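Local coordinates for protein DNA-binding transcriptional repressor YiaJ (Escherichia coli, PDB 1YSQ) that represses transcription of the yiaKLMNOPQRS operon, which may serve the use of 2,3-diketo-L-gulonate, and is represented here by its C-terminal IclR-type effector-binding domain, at residues A39-K44 and T54-G59. Numbering follows the deposited sequence.
Sequences AILIYK and TRAYIG
Y57 meets L41 through its carbonyl, not its ring: CD2 of L41 reaches Y57 O at 3.4 Å and A56 CB at 3.7 Å, while the Y57 ring leans off the strand with R55 O in plane at its edge. Y43 starts away from 54-59; its ring packs on helix 8-25 and its hydroxyl is hydrogen-bonded to that of T192. K44 carries the polar contacts at the 54-56 end. With CG anti to the backbone N (chi1 -172°) and the chain extended, NZ reaches T54 OG1 at 3.0 Å. It also donates to A56 O at 2.8 Å, sitting 33° off the plane of that carbonyl. A water accepts from both K44 NZ and T54 N, and E46 forms a salt bridge with the ammonium. A methionine here would probably leave E46 without this countercharge and A56 O without this donor, the loop at 54-56 less firmly held. At the far end, G59 N donates to L41 O at 2.7 Å, almost straight at 177°. I58 lays CG1 against K44 N at 3.7 Å. Segment 54-59 thus runs back obliquely past strand 38-45 to lead into strand 61-63, beside a classic beta bulge where I42 and Y43 both face F31, in the GAF-like IclR effector-binding domain.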
loop_
_atom_site.group_PDB
_atom_site.type_symbol
_atom_site.label_atom_id
_atom_site.label_comp_id
_atom_site.label_asym_id
_atom_site.label_seq_id
_atom_site.Cartn_x
_atom_site.Cartn_y
_atom_site.Cartn_z
ATOM N N ALA A 39 -1.953 6.747 6.200
ATOM C CA ALA A 39 -1.826 6.880 4.753
ATOM C C ALA A 39 -3.069 7.645 4.270
ATOM O O ALA A 39 -4.148 7.495 4.850
ATOM C CB ALA A 39 -1.743 5.477 4.079
ATOM N N ILE A 40 -2.910 8.493 3.254
ATOM C CA ILE A 40 -4.061 9.145 2.623
ATOM C C ILE A 40 -4.243 8.550 1.250
ATOM O O ILE A 40 -3.320 8.577 0.424
ATOM C CB ILE A 40 -3.893 10.673 2.486
ATOM C CG1 ILE A 40 -3.520 11.310 3.827
ATOM C CG2 ILE A 40 -5.216 11.303 1.925
ATOM C CD1 ILE A 40 -3.327 12.840 3.719
ATOM N N LEU A 41 -5.440 8.032 0.993
ATOM C CA LEU A 41 -5.753 7.522 -0.339
ATOM C C LEU A 41 -6.016 8.678 -1.288
ATOM O O LEU A 41 -7.107 9.247 -1.273
ATOM C CB LEU A 41 -6.943 6.550 -0.303
ATOM C CG LEU A 41 -7.155 5.745 -1.588
ATOM C CD1 LEU A 41 -5.856 4.996 -1.959
ATOM C CD2 LEU A 41 -8.295 4.754 -1.410
ATOM N N ILE A 42 -5.024 9.029 -2.106
ATOM C CA ILE A 42 -5.183 10.189 -2.995
ATOM C C ILE A 42 -5.712 9.844 -4.375
ATOM O O ILE A 42 -6.119 10.731 -5.126
ATOM C CB ILE A 42 -3.880 11.029 -3.068
ATOM C CG1 ILE A 42 -2.720 10.210 -3.674
ATOM C CG2 ILE A 42 -3.544 11.584 -1.662
ATOM C CD1 ILE A 42 -1.453 11.039 -3.958
ATOM N N TYR A 43 -5.728 8.558 -4.709
ATOM C CA TYR A 43 -6.109 8.137 -6.042
ATOM C C TYR A 43 -6.499 6.668 -5.972
ATOM O O TYR A 43 -5.839 5.864 -5.295
ATOM C CB TYR A 43 -4.919 8.383 -6.965
ATOM C CG TYR A 43 -5.048 7.962 -8.398
ATOM C CD1 TYR A 43 -5.214 8.906 -9.399
ATOM C CD2 TYR A 43 -4.921 6.622 -8.767
ATOM C CE1 TYR A 43 -5.286 8.530 -10.736
ATOM C CE2 TYR A 43 -4.990 6.242 -10.092
ATOM C CZ TYR A 43 -5.167 7.200 -11.069
ATOM O OH TYR A 43 -5.217 6.824 -12.394
ATOM N N LYS A 44 -7.595 6.326 -6.632
ATOM C CA LYS A 44 -8.077 4.944 -6.653
ATOM C C LYS A 44 -8.756 4.607 -7.986
ATOM O O LYS A 44 -9.545 5.396 -8.493
ATOM C CB LYS A 44 -9.050 4.671 -5.484
ATOM C CG LYS A 44 -9.440 3.197 -5.347
ATOM C CD LYS A 44 -10.668 2.993 -4.462
ATOM C CE LYS A 44 -10.985 1.487 -4.318
ATOM N NZ LYS A 44 -12.399 1.226 -3.786
ATOM N N THR A 54 -13.535 -2.811 -3.048
ATOM C CA THR A 54 -13.365 -2.407 -1.660
ATOM C C THR A 54 -14.153 -1.123 -1.410
ATOM O O THR A 54 -14.544 -0.426 -2.358
ATOM C CB THR A 54 -11.889 -2.161 -1.335
ATOM O OG1 THR A 54 -11.457 -0.928 -1.954
ATOM C CG2 THR A 54 -10.996 -3.276 -1.951
ATOM N N ARG A 55 -14.353 -0.814 -0.135
ATOM C CA ARG A 55 -15.047 0.411 0.276
ATOM C C ARG A 55 -14.103 1.603 0.362
ATOM O O ARG A 55 -14.526 2.720 0.694
ATOM C CB ARG A 55 -15.720 0.202 1.630
ATOM C CG ARG A 55 -16.885 -0.790 1.593
ATOM C CD ARG A 55 -17.748 -0.798 2.864
ATOM N NE ARG A 55 -17.358 -1.831 3.834
ATOM C CZ ARG A 55 -17.284 -3.142 3.587
ATOM N NH1 ARG A 55 -17.569 -3.630 2.381
ATOM N NH2 ARG A 55 -16.925 -3.972 4.562
ATOM N N ALA A 56 -12.821 1.380 0.063
ATOM C CA ALA A 56 -11.860 2.494 0.014
ATOM C C ALA A 56 -12.290 3.593 -0.974
ATOM O O ALA A 56 -12.910 3.314 -2.000
ATOM C CB ALA A 56 -10.463 1.984 -0.336
ATOM N N TYR A 57 -11.933 4.837 -0.659
ATOM C CA TYR A 57 -12.330 5.998 -1.454
ATOM C C TYR A 57 -11.258 7.072 -1.364
ATOM O O TYR A 57 -10.518 7.138 -0.384
ATOM C CB TYR A 57 -13.667 6.570 -0.947
ATOM C CG TYR A 57 -13.654 6.873 0.544
ATOM C CD1 TYR A 57 -13.332 8.151 1.019
ATOM C CD2 TYR A 57 -13.982 5.887 1.472
ATOM C CE1 TYR A 57 -13.317 8.436 2.385
ATOM C CE2 TYR A 57 -13.950 6.149 2.858
ATOM C CZ TYR A 57 -13.623 7.424 3.294
ATOM O OH TYR A 57 -13.625 7.684 4.637
ATOM N N ILE A 58 -11.200 7.916 -2.388
ATOM C CA ILE A 58 -10.258 9.022 -2.431
ATOM C C ILE A 58 -10.529 9.965 -1.259
ATOM O O ILE A 58 -11.672 10.383 -1.029
ATOM C CB ILE A 58 -10.322 9.749 -3.810
ATOM C CG1 ILE A 58 -9.819 8.809 -4.916
ATOM C CG2 ILE A 58 -9.569 11.109 -3.774
ATOM C CD1 ILE A 58 -10.123 9.300 -6.364
ATOM N N GLY A 59 -9.475 10.257 -0.506
ATOM C CA GLY A 59 -9.576 11.101 0.673
ATOM C C GLY A 59 -9.609 10.299 1.961
ATOM O O GLY A 59 -9.474 10.860 3.052
HETATM O O HOH W 1 -12.265 -1.445 -5.214
#